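Local coordinates for mandelate racemase / muconate lactonizing enzyme, C-terminal domain protein (Pseudovibrio sp. JE062, PDB 4JHM) that is of unknown function but belongs to the enolase superfamily, with an N-terminal capping domain and a C-terminal TIM-barrel-like domain, at residues 158-162 with 342-346; 13-17 with 365-369; 204-208 with 235-240. All coordinates share one frame; numbering follows the deposited sequence.

Contact 1: 158-162 with 342-346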
# COMPACT_ATOMS: atom_id res chain seq x y z
N GLU A 158 13.27 -42.11 24.04
CA GLU A 158 13.53 -42.71 25.35
C GLU A 158 14.22 -41.70 26.26
O GLU A 158 13.87 -41.60 27.44
CB GLU A 158 14.38 -43.98 25.23
CG GLU A 158 13.58 -45.28 25.27
CD GLU A 158 12.95 -45.54 26.64
OE1 GLU A 158 12.18 -44.68 27.12
OE2 GLU A 158 13.22 -46.62 27.23
N HIS A 159 15.17 -40.95 25.72
CA HIS A 159 15.94 -40.01 26.53
C HIS A 159 15.02 -38.97 27.15
O HIS A 159 15.38 -38.34 28.14
CB HIS A 159 17.04 -39.33 25.72
CG HIS A 159 18.06 -38.64 26.57
ND1 HIS A 159 18.95 -39.32 27.38
CD2 HIS A 159 18.33 -37.32 26.76
CE1 HIS A 159 19.72 -38.46 28.01
NE2 HIS A 159 19.37 -37.24 27.66
N GLY A 160 13.84 -38.80 26.56
CA GLY A 160 12.81 -37.93 27.13
C GLY A 160 12.42 -36.75 26.26
O GLY A 160 11.52 -35.99 26.61
N PHE A 161 13.09 -36.60 25.12
CA PHE A 161 12.88 -35.46 24.24
C PHE A 161 11.44 -35.39 23.74
O PHE A 161 10.83 -36.40 23.40
CB PHE A 161 13.83 -35.52 23.04
CG PHE A 161 15.23 -35.08 23.34
CD1 PHE A 161 15.49 -33.76 23.71
CD2 PHE A 161 16.30 -35.96 23.24
CE1 PHE A 161 16.78 -33.34 23.97
CE2 PHE A 161 17.59 -35.55 23.50
CZ PHE A 161 17.83 -34.24 23.87
N THR A 162 10.92 -34.17 23.68
CA THR A 162 9.54 -33.91 23.31
C THR A 162 9.42 -33.41 21.87
O THR A 162 8.32 -33.27 21.34
CB THR A 162 8.96 -32.83 24.23
OG1 THR A 162 9.99 -31.87 24.54
CG2 THR A 162 8.45 -33.46 25.52
N THR A 342 19.37 -32.80 28.82
CA THR A 342 17.92 -32.79 28.80
C THR A 342 17.39 -33.91 29.69
O THR A 342 17.71 -35.08 29.50
CB THR A 342 17.39 -32.98 27.36
OG1 THR A 342 17.71 -31.81 26.58
CG2 THR A 342 15.89 -33.20 27.35
N ASP A 343 16.57 -33.54 30.68
CA ASP A 343 16.09 -34.52 31.66
C ASP A 343 15.02 -35.44 31.06
O ASP A 343 14.69 -35.34 29.87
CB ASP A 343 15.58 -33.81 32.92
CG ASP A 343 14.20 -33.19 32.74
OD1 ASP A 343 13.54 -33.49 31.72
OD2 ASP A 343 13.79 -32.40 33.61
N LYS A 344 14.50 -36.34 31.89
CA LYS A 344 13.61 -37.40 31.42
C LYS A 344 12.23 -36.90 31.00
O LYS A 344 11.47 -37.62 30.37
CB LYS A 344 13.48 -38.48 32.50
CG LYS A 344 13.14 -39.86 31.96
CD LYS A 344 14.35 -40.50 31.29
CE LYS A 344 14.00 -41.85 30.68
NZ LYS A 344 13.51 -42.82 31.70
N GLU A 345 11.90 -35.66 31.37
CA GLU A 345 10.60 -35.07 31.06
C GLU A 345 10.63 -34.20 29.81
O GLU A 345 9.59 -33.77 29.31
CB GLU A 345 10.09 -34.25 32.24
CG GLU A 345 9.78 -35.07 33.48
CD GLU A 345 8.72 -34.43 34.36
OE1 GLU A 345 8.15 -35.13 35.22
OE2 GLU A 345 8.46 -33.22 34.20
N GLY A 346 11.83 -33.92 29.30
CA GLY A 346 12.01 -33.13 28.09
C GLY A 346 12.45 -31.71 28.37
O GLY A 346 12.46 -30.86 27.46

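Contact 2: 13-17 with 365-369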
# COMPACT_ATOMS: atom_id res chain seq x y z
N LEU A 13 42.50 -15.15 25.19
CA LEU A 13 41.76 -15.64 24.05
C LEU A 13 42.14 -17.08 23.76
O LEU A 13 43.32 -17.43 23.79
CB LEU A 13 42.03 -14.78 22.82
CG LEU A 13 41.77 -13.28 22.98
CD1 LEU A 13 41.85 -12.59 21.63
CD2 LEU A 13 40.42 -13.04 23.65
N TYR A 14 41.15 -17.92 23.46
CA TYR A 14 41.39 -19.32 23.14
C TYR A 14 40.61 -19.78 21.92
O TYR A 14 39.51 -19.29 21.65
CB TYR A 14 41.04 -20.21 24.34
CG TYR A 14 41.89 -19.95 25.55
CD1 TYR A 14 43.15 -20.53 25.67
CD2 TYR A 14 41.45 -19.13 26.57
CE1 TYR A 14 43.94 -20.30 26.77
CE2 TYR A 14 42.23 -18.90 27.69
CZ TYR A 14 43.47 -19.48 27.78
OH TYR A 14 44.26 -19.25 28.88
N ALA A 15 41.20 -20.71 21.19
CA ALA A 15 40.53 -21.36 20.08
C ALA A 15 40.88 -22.84 20.16
O ALA A 15 42.02 -23.24 19.88
CB ALA A 15 40.98 -20.77 18.75
N LEU A 16 39.91 -23.65 20.57
CA LEU A 16 40.15 -25.06 20.81
C LEU A 16 39.23 -25.94 19.97
O LEU A 16 38.25 -25.47 19.40
CB LEU A 16 39.99 -25.40 22.30
CG LEU A 16 38.76 -24.85 23.03
CD1 LEU A 16 38.40 -25.74 24.21
CD2 LEU A 16 39.01 -23.42 23.52
N ALA A 17 39.57 -27.23 19.90
CA ALA A 17 38.83 -28.20 19.10
C ALA A 17 39.26 -29.62 19.50
O ALA A 17 40.15 -29.79 20.32
CB ALA A 17 39.08 -27.97 17.62
N VAL A 365 41.18 -26.88 28.38
CA VAL A 365 41.17 -25.98 27.24
C VAL A 365 42.60 -25.73 26.76
O VAL A 365 42.88 -25.86 25.56
CB VAL A 365 40.48 -24.63 27.53
CG1 VAL A 365 39.03 -24.84 27.94
CG2 VAL A 365 41.22 -23.85 28.61
N LYS A 366 43.50 -25.40 27.68
CA LYS A 366 44.90 -25.22 27.33
C LYS A 366 45.32 -26.37 26.43
O LYS A 366 45.90 -26.16 25.37
CB LYS A 366 45.78 -25.16 28.58
N GLU A 367 44.98 -27.59 26.85
CA GLU A 367 45.31 -28.81 26.11
C GLU A 367 44.72 -28.86 24.69
O GLU A 367 45.36 -29.35 23.77
CB GLU A 367 44.85 -30.04 26.92
CG GLU A 367 44.99 -31.37 26.20
CD GLU A 367 46.43 -31.69 25.80
OE1 GLU A 367 47.36 -31.05 26.34
OE2 GLU A 367 46.62 -32.57 24.94
N ALA A 368 43.50 -28.36 24.53
CA ALA A 368 42.82 -28.42 23.22
C ALA A 368 43.07 -27.16 22.39
O ALA A 368 42.68 -27.10 21.23
CB ALA A 368 41.33 -28.63 23.41
N SER A 369 43.72 -26.17 22.99
CA SER A 369 43.86 -24.86 22.37
C SER A 369 45.01 -24.81 21.37
O SER A 369 46.18 -24.85 21.76
CB SER A 369 44.05 -23.80 23.45
OG SER A 369 44.08 -22.50 22.89

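Contact 3: 204-208 with 235-240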
# COMPACT_ATOMS: atom_id res chain seq x y z
N GLU A 204 9.77 -22.75 -5.09
CA GLU A 204 8.73 -23.73 -5.42
C GLU A 204 8.81 -24.94 -4.50
O GLU A 204 7.79 -25.43 -4.01
CB GLU A 204 8.86 -24.17 -6.88
CG GLU A 204 8.71 -23.05 -7.90
CD GLU A 204 9.91 -22.11 -7.96
OE1 GLU A 204 10.98 -22.43 -7.37
OE2 GLU A 204 9.80 -21.04 -8.60
N GLN A 205 10.02 -25.43 -4.28
CA GLN A 205 10.25 -26.55 -3.38
C GLN A 205 9.86 -26.15 -1.95
O GLN A 205 9.23 -26.92 -1.23
CB GLN A 205 11.72 -26.99 -3.43
CG GLN A 205 12.09 -27.66 -4.75
CD GLN A 205 13.59 -27.78 -4.97
OE1 GLN A 205 14.40 -27.59 -4.06
NE2 GLN A 205 13.97 -28.11 -6.20
N ALA A 206 10.25 -24.95 -1.55
CA ALA A 206 9.97 -24.47 -0.21
C ALA A 206 8.47 -24.51 0.03
O ALA A 206 8.02 -25.01 1.05
CB ALA A 206 10.49 -23.06 -0.04
N MSE A 207 7.71 -23.99 -0.92
CA MSE A 207 6.25 -23.95 -0.79
C MSE A 207 5.68 -25.34 -0.78
O MSE A 207 4.72 -25.62 -0.08
CB MSE A 207 5.64 -23.14 -1.92
CG MSE A 207 4.12 -23.08 -1.79
SE MSE A 207 3.57 -22.05 -0.20
CE MSE A 207 3.84 -20.26 -0.96
N LYS A 208 6.26 -26.24 -1.56
CA LYS A 208 5.74 -27.60 -1.63
C LYS A 208 5.90 -28.30 -0.28
O LYS A 208 4.97 -28.95 0.20
CB LYS A 208 6.47 -28.37 -2.73
CG LYS A 208 5.59 -29.36 -3.47
CD LYS A 208 5.08 -28.79 -4.78
CE LYS A 208 6.14 -28.87 -5.87
NZ LYS A 208 5.55 -28.70 -7.23
N ARG A 235 5.70 -14.88 1.21
CA ARG A 235 4.70 -15.70 0.53
C ARG A 235 4.48 -17.04 1.26
O ARG A 235 3.35 -17.53 1.36
CB ARG A 235 5.10 -15.90 -0.93
CG ARG A 235 4.52 -17.12 -1.61
CD ARG A 235 5.03 -17.24 -3.04
NE ARG A 235 4.02 -16.83 -4.02
CZ ARG A 235 3.37 -17.68 -4.80
NH1 ARG A 235 2.47 -17.22 -5.65
NH2 ARG A 235 3.61 -18.98 -4.73
N LEU A 236 5.55 -17.62 1.80
CA LEU A 236 5.42 -18.80 2.66
C LEU A 236 4.57 -18.52 3.90
O LEU A 236 3.66 -19.29 4.22
CB LEU A 236 6.79 -19.31 3.10
CG LEU A 236 7.58 -20.07 2.04
CD1 LEU A 236 8.97 -20.40 2.54
CD2 LEU A 236 6.83 -21.34 1.64
N VAL A 237 4.87 -17.42 4.58
CA VAL A 237 4.13 -17.02 5.78
C VAL A 237 2.70 -16.59 5.45
O VAL A 237 1.80 -16.72 6.27
CB VAL A 237 4.85 -15.88 6.53
CG1 VAL A 237 3.95 -15.27 7.59
CG2 VAL A 237 6.14 -16.38 7.15
N ALA A 238 2.50 -16.07 4.25
CA ALA A 238 1.19 -15.52 3.90
C ALA A 238 0.25 -16.59 3.36
O ALA A 238 -0.97 -16.39 3.36
CB ALA A 238 1.34 -14.40 2.88
N ASN A 239 0.79 -17.71 2.91
CA ASN A 239 -0.02 -18.73 2.26
C ASN A 239 -0.08 -20.07 2.99
O ASN A 239 -0.66 -21.03 2.48
CB ASN A 239 0.44 -18.95 0.82
CG ASN A 239 0.04 -17.80 -0.09
OD1 ASN A 239 -1.01 -17.85 -0.73
ND2 ASN A 239 0.86 -16.77 -0.14
N THR A 240 0.50 -20.14 4.19
CA THR A 240 0.38 -21.32 5.05
C THR A 240 0.27 -20.88 6.50
O THR A 240 0.48 -19.72 6.83
CB THR A 240 1.59 -22.26 4.95
OG1 THR A 240 2.64 -21.81 5.82
CG2 THR A 240 2.11 -22.35 3.51

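Contact 1: 158-162 with 342-346
The Phe161 ring meets Thr342 obliquely. Its CE1 lies 3.2 Å from Thr342 OG1, and the Thr342 CB and CG2 atoms also reach this end of the ring. The two side chains cross at about a right angle. The His159 ring also meets Thr342 obliquely, with NE2 3.3 Å from Thr342 O, but the angle is too poor for a hydrogen bond. With CG anti to its backbone N (chi1 -165°), the His159 ring reaches back to this carbonyl. Tyr327 joins the two rings: it stacks on His159 and lies edge-to-face with Phe161. Thr342 OG1 is hydrogen-bonded to Ser136 OG.

Past His159, backbone meets backbone. Gly160, with positive phi, ends helix 149-159, and its CA lies 3.5 Å from Lys344 O in a CA-H...O contact. Gly160 O lies 3.3 Å from Gly346 CA. Neither glycine has a side chain to keep the two backbones apart. The Lys344 chain bends at chi2 and chi4, and its CE lies 3.3 Å from Glu158 O. Residues 343-346 form a type I turn. Asp343 OD1 braces it as an Asx turn, accepting from Glu345 N at 2.7 Å, met from above the carboxylate plane. OD1 also takes Tyr347 N, and OD2 takes His349 NE2.

No hydrogen bond crosses between the two segments. The Asp343 carboxylate and the Thr342 hydroxyl find their partners outside the facing segment. This is consistent with a contact held by van der Waals fit and CA-H...O approach, with an internally bonded turn lying against a helix end at the rim of the barrel.

Contact 2: 13-17 with 365-369
Leu16 packs its side chain against the last turn of helix 362-368. Its CG sits between the backbone N and the carbonyl carbon (chi1 46°), which brings CD1 to Val365 CG1 at 3.9 Å. The Leu16 and Val365 side chains meet at a slant. Closer to the backbone, Leu16 CB touches Ala368 CB at 3.7 Å. Leu334 and Ile39 also touch Leu16, so it is buried.

Ser369 follows the helix and forms an antiparallel, non-hydrogen-bonded pair with Leu16. Their side chains lie on the same face of the sheet. The Ser369 OG is turned anti to its backbone N (chi1 -176°). This sets OG 3.5 Å from Tyr14 CD1, at the ring edge and in its plane.

The backbones also touch. Ala368 O accepts a weak hydrogen bond from Ala17 N at 3.4 Å, and Leu16 CA lies 3.3 Å from the same oxygen. Ser369 CA also makes a CA-H...O contact, with Ala15 O.

Ala15 then bonds through its backbone to Phe370 and Ala371, and Leu13 to Tyr373. The helix thus runs straight into an edge strand, 369-376, which pairs with 8-16. This is the return of the C-terminal tail to the antiparallel sheet of the N-terminal capping domain, as in the enolase superfamily.

Contact 3: 204-208 with 235-240
Arg235 O, 3.6 Å from the Met207 CE methyl, is gripped by its own helix. Asn239 ND2 donates to it at 3.0 Å, in the carbonyl plane and on a lone pair, with an N-H...O angle of 159°. The backbone N atoms of Ala238 and Asn239 add weak bonds. The next carbonyl, Leu236 O, accepts from Thr240 OG1, with the donor tilted from the carbonyl plane. Thr240 OG1 also bonds to Leu242 N.

Met207 of helix 203-215, modelled as selenomethionine, carries most of the contact with helix 230-239. Its CG is anti to the backbone N (chi1 -179°), and bends at chi2 and chi3 turn the tip over the other helix. CE lies against Arg235 CG, crossing that side chain at about a right angle. SE is 3.8 Å from Leu236 CD2 and 4.0 Å from Thr240 CG2. Leu236 runs the opposite way along Met207, and its CD2 comes within 3.6 Å of Met207 CA. Its other methyl, CD1, rests on Ala206 CB at 4.0 Å. Pro224 also touches Ala206 and Leu236.

The Arg235 guanidinium does not bond across the contact. NH2 makes a salt bridge to Asp241 of the second subunit, so the edge of this packing belongs to a subunit interface.

No hydrogen bond joins the two helices. The axes of the short helical segments 204-208 and 235-239 approach to 10.5 Å and cross at -27°. This is the side-by-side packing of successive helices in a beta/alpha barrel: strand 220-222 lies between the two in sequence and pairs in parallel with 192-196 and 243-245.

From the N terminus, strand 8-16 comes first, and contact 2 starts there. Its partner, 365-369, is near the other end of the chain, so contact 2 closes the widest loop. Contact 1 begins at 158-162, where the first barrel helix, 149-159, ends, and closes at 342-346, just before strand 347-349. Contact 3 joins helices 203-215 and 230-239 within that loop. The three loops are therefore nested, and none cross. Contact 2 ties the C-terminal tail to the capping-domain sheet, while contacts 1 and 3 lie in the barrel domain. The centres of contacts 2 and 3 are about 43 Å apart, on opposite sides of the chain's centre.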